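Local coordinates for protein transcriptional regulator (Streptococcus thermophilus LMD-9, PDB 5JUF) that probably acts as a quorum-sensing transcriptional activator of competence in cell-to-cell communication, joining a helix-turn-helix DNA-binding region to a tetratricopeptide-type domain, at residues A[119-124]-A[142-147]; A[183-188]-A[223-228]; A[216-221]-A[250-255]. One frame throughout, in Å; residues are numbered along the deposited sequence.

Interaction 1 of 3, residues A[119-124]-A[142-147]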
loop_
_atom_site.group_PDB
_atom_site.type_symbol
_atom_site.label_atom_id
_atom_site.label_comp_id
_atom_site.label_asym_id
_atom_site.label_seq_id
_atom_site.Cartn_x
_atom_site.Cartn_y
_atom_site.Cartn_z
ATOM N N GLU A 119 -9.141 6.875 -0.680
ATOM C CA GLU A 119 -8.975 6.594 0.744
ATOM C C GLU A 119 -9.750 5.355 1.156
ATOM O O GLU A 119 -9.248 4.526 1.918
ATOM C CB GLU A 119 -9.423 7.795 1.581
ATOM C CG GLU A 119 -8.512 8.996 1.449
ATOM C CD GLU A 119 -7.120 8.742 2.019
ATOM O OE1 GLU A 119 -7.004 7.927 2.956
ATOM O OE2 GLU A 119 -6.142 9.341 1.519
ATOM N N LEU A 120 -10.991 5.227 0.692
ATOM C CA LEU A 120 -11.755 4.027 1.005
ATOM C C LEU A 120 -11.049 2.779 0.483
ATOM O O LEU A 120 -11.025 1.742 1.152
ATOM C CB LEU A 120 -13.171 4.148 0.433
ATOM C CG LEU A 120 -14.026 5.288 1.010
ATOM C CD1 LEU A 120 -15.322 5.526 0.210
ATOM C CD2 LEU A 120 -14.359 5.015 2.462
ATOM N N LEU A 121 -10.449 2.859 -0.703
ATOM C CA LEU A 121 -9.751 1.692 -1.233
ATOM C C LEU A 121 -8.547 1.327 -0.361
ATOM O O LEU A 121 -8.295 0.142 -0.095
ATOM C CB LEU A 121 -9.334 1.980 -2.673
ATOM C CG LEU A 121 -8.859 0.851 -3.590
ATOM C CD1 LEU A 121 -7.384 0.769 -3.537
ATOM C CD2 LEU A 121 -9.510 -0.512 -3.342
ATOM N N THR A 122 -7.799 2.336 0.084
ATOM C CA THR A 122 -6.709 2.146 1.041
ATOM C C THR A 122 -7.156 1.363 2.271
ATOM O O THR A 122 -6.451 0.452 2.727
ATOM C CB THR A 122 -6.160 3.514 1.451
ATOM O OG1 THR A 122 -5.314 4.001 0.400
ATOM C CG2 THR A 122 -5.396 3.435 2.743
ATOM N N LEU A 123 -8.323 1.706 2.825
ATOM C CA LEU A 123 -8.836 0.980 3.986
ATOM C C LEU A 123 -9.248 -0.442 3.617
ATOM O O LEU A 123 -9.009 -1.375 4.394
ATOM C CB LEU A 123 -10.013 1.741 4.612
ATOM C CG LEU A 123 -9.666 3.158 5.116
ATOM C CD1 LEU A 123 -10.905 3.904 5.564
ATOM C CD2 LEU A 123 -8.643 3.093 6.254
ATOM N N ASP A 124 -9.869 -0.625 2.438
ATOM C CA ASP A 124 -10.271 -1.961 1.983
ATOM C C ASP A 124 -9.057 -2.859 1.768
ATOM O O ASP A 124 -9.107 -4.062 2.051
ATOM C CB ASP A 124 -11.079 -1.871 0.675
ATOM C CG ASP A 124 -12.518 -1.367 0.886
ATOM O OD1 ASP A 124 -13.155 -1.742 1.882
ATOM O OD2 ASP A 124 -13.005 -0.592 0.045
ATOM N N GLU A 142 -11.880 -4.918 -6.232
ATOM C CA GLU A 142 -10.980 -5.254 -7.329
ATOM C C GLU A 142 -11.157 -4.299 -8.508
ATOM O O GLU A 142 -10.175 -3.840 -9.104
ATOM C CB GLU A 142 -11.213 -6.702 -7.770
ATOM C CG GLU A 142 -10.187 -7.177 -8.786
ATOM C CD GLU A 142 -8.776 -7.299 -8.187
ATOM O OE1 GLU A 142 -8.629 -7.244 -6.943
ATOM O OE2 GLU A 142 -7.811 -7.453 -8.967
ATOM N N GLU A 143 -12.399 -3.981 -8.862
ATOM C CA GLU A 143 -12.619 -3.061 -9.976
ATOM C C GLU A 143 -11.982 -1.702 -9.709
ATOM O O GLU A 143 -11.381 -1.095 -10.605
ATOM C CB GLU A 143 -14.122 -2.923 -10.225
ATOM C CG GLU A 143 -14.514 -1.845 -11.220
ATOM C CD GLU A 143 -16.026 -1.650 -11.297
ATOM O OE1 GLU A 143 -16.705 -1.813 -10.258
ATOM O OE2 GLU A 143 -16.530 -1.327 -12.392
ATOM N N ILE A 144 -12.094 -1.208 -8.475
ATOM C CA ILE A 144 -11.505 0.079 -8.126
ATOM C C ILE A 144 -9.987 -0.022 -8.081
ATOM O O ILE A 144 -9.280 0.848 -8.604
ATOM C CB ILE A 144 -12.084 0.574 -6.791
ATOM C CG1 ILE A 144 -13.595 0.819 -6.964
ATOM C CG2 ILE A 144 -11.329 1.814 -6.294
ATOM C CD1 ILE A 144 -14.321 1.176 -5.685
ATOM N N TYR A 145 -9.468 -1.076 -7.446
ATOM C CA TYR A 145 -8.032 -1.329 -7.455
ATOM C C TYR A 145 -7.453 -1.345 -8.872
ATOM O O TYR A 145 -6.373 -0.791 -9.105
ATOM C CB TYR A 145 -7.748 -2.650 -6.739
ATOM C CG TYR A 145 -6.420 -3.237 -7.119
ATOM C CD1 TYR A 145 -5.238 -2.726 -6.595
ATOM C CD2 TYR A 145 -6.343 -4.309 -8.002
ATOM C CE1 TYR A 145 -4.013 -3.269 -6.936
ATOM C CE2 TYR A 145 -5.127 -4.849 -8.359
ATOM C CZ TYR A 145 -3.961 -4.316 -7.820
ATOM O OH TYR A 145 -2.748 -4.861 -8.165
ATOM N N GLU A 146 -8.131 -2.005 -9.825
ATOM C CA GLU A 146 -7.569 -2.152 -11.175
ATOM C C GLU A 146 -7.160 -0.802 -11.752
ATOM O O GLU A 146 -6.053 -0.640 -12.273
ATOM C CB GLU A 146 -8.574 -2.812 -12.128
ATOM C CG GLU A 146 -8.756 -4.290 -11.972
ATOM C CD GLU A 146 -9.818 -4.838 -12.919
ATOM O OE1 GLU A 146 -10.425 -4.055 -13.701
ATOM O OE2 GLU A 146 -10.036 -6.058 -12.880
ATOM N N ASP A 147 -8.050 0.181 -11.671
ATOM C CA ASP A 147 -7.754 1.478 -12.266
ATOM C C ASP A 147 -6.722 2.255 -11.456
ATOM O O ASP A 147 -5.876 2.949 -12.033
ATOM C CB ASP A 147 -9.037 2.285 -12.420
ATOM C CG ASP A 147 -9.773 1.967 -13.738
ATOM O OD1 ASP A 147 -9.231 1.203 -14.565
ATOM O OD2 ASP A 147 -10.872 2.520 -13.955
#
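Leu-121 meets Ile-144 and the backbone of Tyr-145 where helix 117-130 faces helix 139-152. The two helices follow each other in the chain and run in opposing directions, forming a helical hairpin of the tetratricopeptide-type domain. Their backbones come nearest at Leu-121 and Tyr-145, whose CA atoms are 7.1 Å apart. The contact is apolar and built round one leucine. Its CB points at helix 139-152, and CG, turned opposite the backbone N (chi1 -167°), carries the branch across the gap. Ile-144 reaches the other way, and the two side chains pass alongside one another, pointing opposite ways, instead of meeting end to end. The meeting point on Ile-144 is the short branch: CG2 lies 3.8 Å from Leu-121 CG and 4.1 Å from Leu-121 CB, so it rests against the stem of the leucine. The first torsion of Ile-144 (chi1 -64°) sets CG2 opposite the backbone N and thereby against the leucine. The Ile-144 side chain also touches Arg-39 of helix 34-41.

Tyr-145 behaves differently. Its CB lies beside the leucine, but the ring leads away toward helix 160-173, where it stacks on His-172 and meets Tyr-168 edge to face. Neighbouring acids on the same helix turn to the helix-turn-helix region: Asp-147 and Glu-146 both form salt bridges with Arg-35, so the helix that receives Leu-121 also contacts the probable DNA-binding part in this apo form. Within the hairpin, Val-141 and Leu-148 of helix 139-152 also touch Leu-121. The methyl CD2 of Leu-121 lies against the backbone and CB of Tyr-145, 4.1 Å from Tyr-145 N and 4.4 Å from Tyr-145 CB.

Interaction 2 of 3, residues A[183-188]-A[223-228]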
loop_
_atom_site.group_PDB
_atom_site.type_symbol
_atom_site.label_atom_id
_atom_site.label_comp_id
_atom_site.label_asym_id
_atom_site.label_seq_id
_atom_site.Cartn_x
_atom_site.Cartn_y
_atom_site.Cartn_z
ATOM N N LEU A 183 6.809 -6.318 -15.377
ATOM C CA LEU A 183 6.082 -5.422 -14.479
ATOM C C LEU A 183 6.641 -5.478 -13.056
ATOM O O LEU A 183 6.804 -4.439 -12.396
ATOM C CB LEU A 183 4.602 -5.782 -14.469
ATOM C CG LEU A 183 3.747 -5.000 -13.465
ATOM C CD1 LEU A 183 3.769 -3.522 -13.827
ATOM C CD2 LEU A 183 2.323 -5.550 -13.452
ATOM N N PHE A 184 6.916 -6.681 -12.554
ATOM C CA PHE A 184 7.403 -6.809 -11.185
ATOM C C PHE A 184 8.737 -6.090 -11.020
ATOM O O PHE A 184 8.931 -5.322 -10.066
ATOM C CB PHE A 184 7.499 -8.293 -10.814
ATOM C CG PHE A 184 7.920 -8.558 -9.386
ATOM C CD1 PHE A 184 7.185 -8.073 -8.319
ATOM C CD2 PHE A 184 9.029 -9.341 -9.119
ATOM C CE1 PHE A 184 7.572 -8.337 -7.014
ATOM C CE2 PHE A 184 9.413 -9.614 -7.819
ATOM C CZ PHE A 184 8.685 -9.113 -6.768
ATOM N N GLU A 185 9.657 -6.297 -11.971
ATOM C CA GLU A 185 10.954 -5.626 -11.919
ATOM C C GLU A 185 10.799 -4.112 -11.969
ATOM O O GLU A 185 11.517 -3.385 -11.275
ATOM C CB GLU A 185 11.837 -6.097 -13.076
ATOM C CG GLU A 185 12.304 -7.543 -12.969
ATOM C CD GLU A 185 13.264 -7.768 -11.817
ATOM O OE1 GLU A 185 13.409 -8.930 -11.385
ATOM O OE2 GLU A 185 13.872 -6.784 -11.347
ATOM N N ARG A 186 9.900 -3.623 -12.824
ATOM C CA ARG A 186 9.639 -2.193 -12.913
ATOM C C ARG A 186 9.128 -1.641 -11.587
ATOM O O ARG A 186 9.611 -0.611 -11.106
ATOM C CB ARG A 186 8.634 -1.933 -14.032
ATOM C CG ARG A 186 8.378 -0.472 -14.341
ATOM C CD ARG A 186 7.568 -0.341 -15.638
ATOM N NE ARG A 186 6.163 -0.017 -15.396
ATOM C CZ ARG A 186 5.172 -0.315 -16.231
ATOM N NH1 ARG A 186 3.928 0.022 -15.934
ATOM N NH2 ARG A 186 5.422 -0.967 -17.357
ATOM N N ILE A 187 8.151 -2.318 -10.978
ATOM C CA ILE A 187 7.639 -1.872 -9.682
ATOM C C ILE A 187 8.732 -1.934 -8.619
ATOM O O ILE A 187 8.900 -0.995 -7.833
ATOM C CB ILE A 187 6.408 -2.703 -9.277
ATOM C CG1 ILE A 187 5.271 -2.526 -10.284
ATOM C CG2 ILE A 187 5.901 -2.303 -7.871
ATOM C CD1 ILE A 187 4.670 -1.132 -10.303
ATOM N N ILE A 188 9.486 -3.043 -8.576
ATOM C CA ILE A 188 10.568 -3.209 -7.593
ATOM C C ILE A 188 11.538 -2.040 -7.667
ATOM O O ILE A 188 11.890 -1.430 -6.652
ATOM C CB ILE A 188 11.334 -4.530 -7.835
ATOM C CG1 ILE A 188 10.520 -5.761 -7.472
ATOM C CG2 ILE A 188 12.649 -4.545 -7.067
ATOM C CD1 ILE A 188 9.358 -5.484 -6.646
ATOM N N PHE A 223 17.278 -13.327 -7.203
ATOM C CA PHE A 223 17.985 -12.560 -6.187
ATOM C C PHE A 223 18.705 -11.330 -6.725
ATOM O O PHE A 223 19.502 -10.727 -5.996
ATOM C CB PHE A 223 18.966 -13.465 -5.446
ATOM C CG PHE A 223 18.295 -14.423 -4.518
ATOM C CD1 PHE A 223 17.919 -14.021 -3.244
ATOM C CD2 PHE A 223 18.012 -15.717 -4.923
ATOM C CE1 PHE A 223 17.281 -14.904 -2.380
ATOM C CE2 PHE A 223 17.385 -16.608 -4.066
ATOM C CZ PHE A 223 17.020 -16.204 -2.791
ATOM N N SER A 224 18.440 -10.927 -7.964
ATOM C CA SER A 224 18.941 -9.644 -8.430
ATOM C C SER A 224 18.396 -8.530 -7.545
ATOM O O SER A 224 17.222 -8.539 -7.161
ATOM C CB SER A 224 18.541 -9.410 -9.888
ATOM O OG SER A 224 17.129 -9.421 -10.030
ATOM N N ASP A 225 19.273 -7.588 -7.186
ATOM C CA ASP A 225 18.938 -6.436 -6.348
ATOM C C ASP A 225 18.473 -6.829 -4.947
ATOM O O ASP A 225 17.904 -5.995 -4.237
ATOM C CB ASP A 225 17.861 -5.552 -6.997
ATOM C CG ASP A 225 18.243 -5.089 -8.379
ATOM O OD1 ASP A 225 19.385 -4.616 -8.556
ATOM O OD2 ASP A 225 17.395 -5.206 -9.288
ATOM N N PHE A 226 18.683 -8.081 -4.526
ATOM C CA PHE A 226 18.188 -8.502 -3.212
ATOM C C PHE A 226 18.910 -7.765 -2.092
ATOM O O PHE A 226 18.288 -7.365 -1.103
ATOM C CB PHE A 226 18.341 -10.016 -3.030
ATOM C CG PHE A 226 17.608 -10.566 -1.829
ATOM C CD1 PHE A 226 18.219 -10.622 -0.579
ATOM C CD2 PHE A 226 16.302 -11.030 -1.952
ATOM C CE1 PHE A 226 17.538 -11.123 0.520
ATOM C CE2 PHE A 226 15.616 -11.537 -0.856
ATOM C CZ PHE A 226 16.237 -11.582 0.384
ATOM N N LEU A 227 20.226 -7.585 -2.228
ATOM C CA LEU A 227 20.965 -6.835 -1.220
ATOM C C LEU A 227 20.559 -5.370 -1.206
ATOM O O LEU A 227 20.644 -4.715 -0.163
ATOM C CB LEU A 227 22.464 -6.978 -1.462
ATOM C CG LEU A 227 22.965 -8.403 -1.214
ATOM C CD1 LEU A 227 24.480 -8.467 -1.306
ATOM C CD2 LEU A 227 22.465 -8.908 0.137
ATOM N N THR A 228 20.108 -4.847 -2.348
ATOM C CA THR A 228 19.543 -3.501 -2.391
ATOM C C THR A 228 18.271 -3.407 -1.563
ATOM O O THR A 228 18.059 -2.422 -0.849
ATOM C CB THR A 228 19.265 -3.103 -3.841
ATOM O OG1 THR A 228 20.459 -3.274 -4.604
ATOM C CG2 THR A 228 18.797 -1.652 -3.934
#
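Glu-185 faces Ser-224 and Asp-225 across a thin surface contact, with its carboxylate nearest to both. Glu-185 OE1 stands 4.0 Å from Ser-224 OG, too far for a direct bond, and Glu-185 OE2 stands 4.4 Å from Asp-225 OD2. The second pair brings like charges close, but Lys-217 NZ lies near both carboxylates and would probably offset them; this ammonium also probably hydrogen-bonds Ser-224 O. A bend at chi2 (-67°) brings the carboxylate of Glu-185 round to the turn. The backbones stay well apart, with 9.6 Å between Glu-185 CA and Ser-224 CA. In the tetratricopeptide-type helical array, the contact joins helix 181-192 to the turn that leads into helix 226-240, with helix 200-219 coming between them in the chain. Ser-224 and Asp-225 are the central residues of a type II beta turn from Phe-223 to Phe-226, closed by Phe-226 N to Phe-223 O at 3.1 Å. Asp-225 takes a positive phi (62°) there and occupies the N-cap position without making a capping bond. Further out, Phe-223 and Phe-226 pack on Ile-218.

Interaction 3 of 3, residues A[216-221]-A[250-255]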
loop_
_atom_site.group_PDB
_atom_site.type_symbol
_atom_site.label_atom_id
_atom_site.label_comp_id
_atom_site.label_asym_id
_atom_site.label_seq_id
_atom_site.Cartn_x
_atom_site.Cartn_y
_atom_site.Cartn_z
ATOM N N LEU A 216 8.825 -12.430 -2.122
ATOM C CA LEU A 216 8.536 -12.918 -3.470
ATOM C C LEU A 216 9.813 -13.300 -4.219
ATOM O O LEU A 216 9.818 -14.260 -4.999
ATOM C CB LEU A 216 7.745 -11.863 -4.245
ATOM C CG LEU A 216 6.282 -11.729 -3.823
ATOM C CD1 LEU A 216 5.720 -10.400 -4.301
ATOM C CD2 LEU A 216 5.443 -12.907 -4.352
ATOM N N LYS A 217 10.907 -12.564 -3.993
ATOM C CA LYS A 217 12.163 -12.888 -4.663
ATOM C C LYS A 217 12.692 -14.241 -4.213
ATOM O O LYS A 217 13.149 -15.043 -5.039
ATOM C CB LYS A 217 13.195 -11.791 -4.407
ATOM C CG LYS A 217 13.011 -10.547 -5.273
ATOM C CD LYS A 217 14.136 -9.546 -5.022
ATOM C CE LYS A 217 14.121 -8.433 -6.069
ATOM N NZ LYS A 217 14.714 -8.917 -7.351
ATOM N N ILE A 218 12.647 -14.507 -2.904
ATOM C CA ILE A 218 12.954 -15.840 -2.393
ATOM C C ILE A 218 12.044 -16.876 -3.045
ATOM O O ILE A 218 12.508 -17.887 -3.581
ATOM C CB ILE A 218 12.836 -15.860 -0.855
ATOM C CG1 ILE A 218 13.958 -15.027 -0.221
ATOM C CG2 ILE A 218 12.916 -17.297 -0.311
ATOM C CD1 ILE A 218 13.766 -14.790 1.267
ATOM N N PHE A 219 10.732 -16.624 -3.037
ATOM C CA PHE A 219 9.781 -17.548 -3.660
ATOM C C PHE A 219 10.114 -17.811 -5.132
ATOM O O PHE A 219 10.084 -18.962 -5.587
ATOM C CB PHE A 219 8.361 -16.991 -3.504
ATOM C CG PHE A 219 7.297 -17.858 -4.108
ATOM C CD1 PHE A 219 7.044 -19.121 -3.600
ATOM C CD2 PHE A 219 6.537 -17.403 -5.175
ATOM C CE1 PHE A 219 6.067 -19.929 -4.160
ATOM C CE2 PHE A 219 5.555 -18.205 -5.740
ATOM C CZ PHE A 219 5.323 -19.476 -5.231
ATOM N N HIS A 220 10.439 -16.768 -5.894
ATOM C CA HIS A 220 10.744 -16.936 -7.315
ATOM C C HIS A 220 12.199 -17.288 -7.583
ATOM O O HIS A 220 12.585 -17.387 -8.752
ATOM C CB HIS A 220 10.408 -15.663 -8.097
ATOM C CG HIS A 220 8.970 -15.263 -8.021
ATOM N ND1 HIS A 220 8.565 -13.945 -8.035
ATOM C CD2 HIS A 220 7.840 -16.004 -7.953
ATOM C CE1 HIS A 220 7.247 -13.891 -7.968
ATOM N NE2 HIS A 220 6.783 -15.126 -7.914
ATOM N N ASN A 221 13.011 -17.447 -6.539
ATOM C CA ASN A 221 14.448 -17.702 -6.660
ATOM C C ASN A 221 15.122 -16.695 -7.591
ATOM O O ASN A 221 15.914 -17.052 -8.465
ATOM C CB ASN A 221 14.716 -19.134 -7.128
ATOM C CG ASN A 221 16.152 -19.553 -6.897
ATOM O OD1 ASN A 221 16.635 -19.534 -5.764
ATOM N ND2 ASN A 221 16.846 -19.937 -7.967
ATOM N N PHE A 250 17.850 -9.284 9.235
ATOM C CA PHE A 250 18.984 -10.195 9.356
ATOM C C PHE A 250 18.621 -11.587 8.852
ATOM O O PHE A 250 19.448 -12.271 8.235
ATOM C CB PHE A 250 19.464 -10.258 10.810
ATOM C CG PHE A 250 20.286 -9.073 11.234
ATOM C CD1 PHE A 250 21.230 -8.525 10.381
ATOM C CD2 PHE A 250 20.117 -8.512 12.493
ATOM C CE1 PHE A 250 21.987 -7.438 10.772
ATOM C CE2 PHE A 250 20.870 -7.423 12.894
ATOM C CZ PHE A 250 21.810 -6.886 12.035
ATOM N N VAL A 251 17.388 -12.031 9.114
ATOM C CA VAL A 251 16.940 -13.307 8.560
ATOM C C VAL A 251 16.882 -13.243 7.032
ATOM O O VAL A 251 17.178 -14.233 6.356
ATOM C CB VAL A 251 15.589 -13.713 9.180
ATOM C CG1 VAL A 251 15.022 -14.950 8.490
ATOM C CG2 VAL A 251 15.751 -13.978 10.697
ATOM N N LEU A 252 16.528 -12.088 6.454
ATOM C CA LEU A 252 16.570 -11.981 4.993
ATOM C C LEU A 252 17.989 -12.145 4.467
ATOM O O LEU A 252 18.209 -12.809 3.449
ATOM C CB LEU A 252 16.001 -10.643 4.521
ATOM C CG LEU A 252 14.500 -10.424 4.688
ATOM C CD1 LEU A 252 14.118 -9.026 4.182
ATOM C CD2 LEU A 252 13.682 -11.508 3.988
ATOM N N LYS A 253 18.968 -11.531 5.135
ATOM C CA LYS A 253 20.344 -11.687 4.684
ATOM C C LYS A 253 20.792 -13.136 4.798
ATOM O O LYS A 253 21.559 -13.618 3.955
ATOM C CB LYS A 253 21.264 -10.761 5.482
ATOM C CG LYS A 253 22.709 -10.764 4.997
ATOM C CD LYS A 253 22.822 -10.218 3.575
ATOM C CE LYS A 253 24.249 -10.342 3.038
ATOM N NZ LYS A 253 25.235 -9.579 3.852
ATOM N N ALA A 254 20.313 -13.850 5.818
ATOM C CA ALA A 254 20.637 -15.266 5.956
ATOM C C ALA A 254 20.083 -16.072 4.789
ATOM O O ALA A 254 20.788 -16.902 4.210
ATOM C CB ALA A 254 20.097 -15.803 7.285
ATOM N N LYS A 255 18.810 -15.850 4.436
ATOM C CA LYS A 255 18.233 -16.527 3.275
ATOM C C LYS A 255 19.065 -16.275 2.024
ATOM O O LYS A 255 19.335 -17.202 1.248
ATOM C CB LYS A 255 16.791 -16.066 3.040
ATOM C CG LYS A 255 15.797 -16.331 4.169
ATOM C CD LYS A 255 15.496 -17.813 4.330
ATOM C CE LYS A 255 14.257 -18.036 5.200
ATOM N NZ LYS A 255 14.059 -19.488 5.501
#
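Ile-218 and Lys-255 mark the closest backbone approach, with 7.8 Å between their CA atoms, where the last turn of helix 200-219 passes helix 246-260 running in the same general sense. The isoleucine does the reaching. Its CB is directed at the other helix, and a chain extended at chi2 (170°) delivers the terminal methyl CD1 to the neighbour. That methyl settles on the base of the lysine, 3.7 Å from Lys-255 CB and 3.9 Å from Lys-255 CG, and the two chains lie roughly perpendicular. The lysine thus offers its aliphatic root to the contact, while a bend at chi2 (-69°) sends the rest of the chain away to the side, where the ammonium forms a salt bridge with Asp-297. One turn earlier on the same helix, Leu-252 adds its CD2 at 4.3 Å from Ile-218 CD1, so the methyl has both residues as neighbours. Leu-252 is buried, and it also packs on Met-211 and Ala-214 of helix 200-219. Phe-226 of the intervening helix 226-240 touches Ile-218 as well.

Just beyond Ile-218 the helix ends in a Schellman motif at Asn-221, whose phi is positive (51°); Asn-221 N bonds Ile-218 O at 3.0 Å. The contact therefore lies at the C-terminal end of one helix and within the body of the other. Helices two apart in the chain, running alike and touching past the one between them, are typical of the superhelical helix array of tetratricopeptide-type domains.

Interaction 1 closes before the other two open; the segments of interactions 2 and 3 alternate along the chain, and their centres are about 12 Å apart. These two meet where Phe-184 packs on Leu-216 and Leu-227 on Lys-253. Helices 181-192, 200-219, 226-240 and 246-260 thus form one continuous block of the tetratricopeptide-type domain. Interaction 1, on helices 117-130 and 139-152, does not touch interaction 2 or 3; its centre is about 25 Å from that of interaction 2 and about 29 Å from that of interaction 3. It lies beside the helix-turn-helix region, so the set runs from the probable DNA-binding end toward the C-terminal helices.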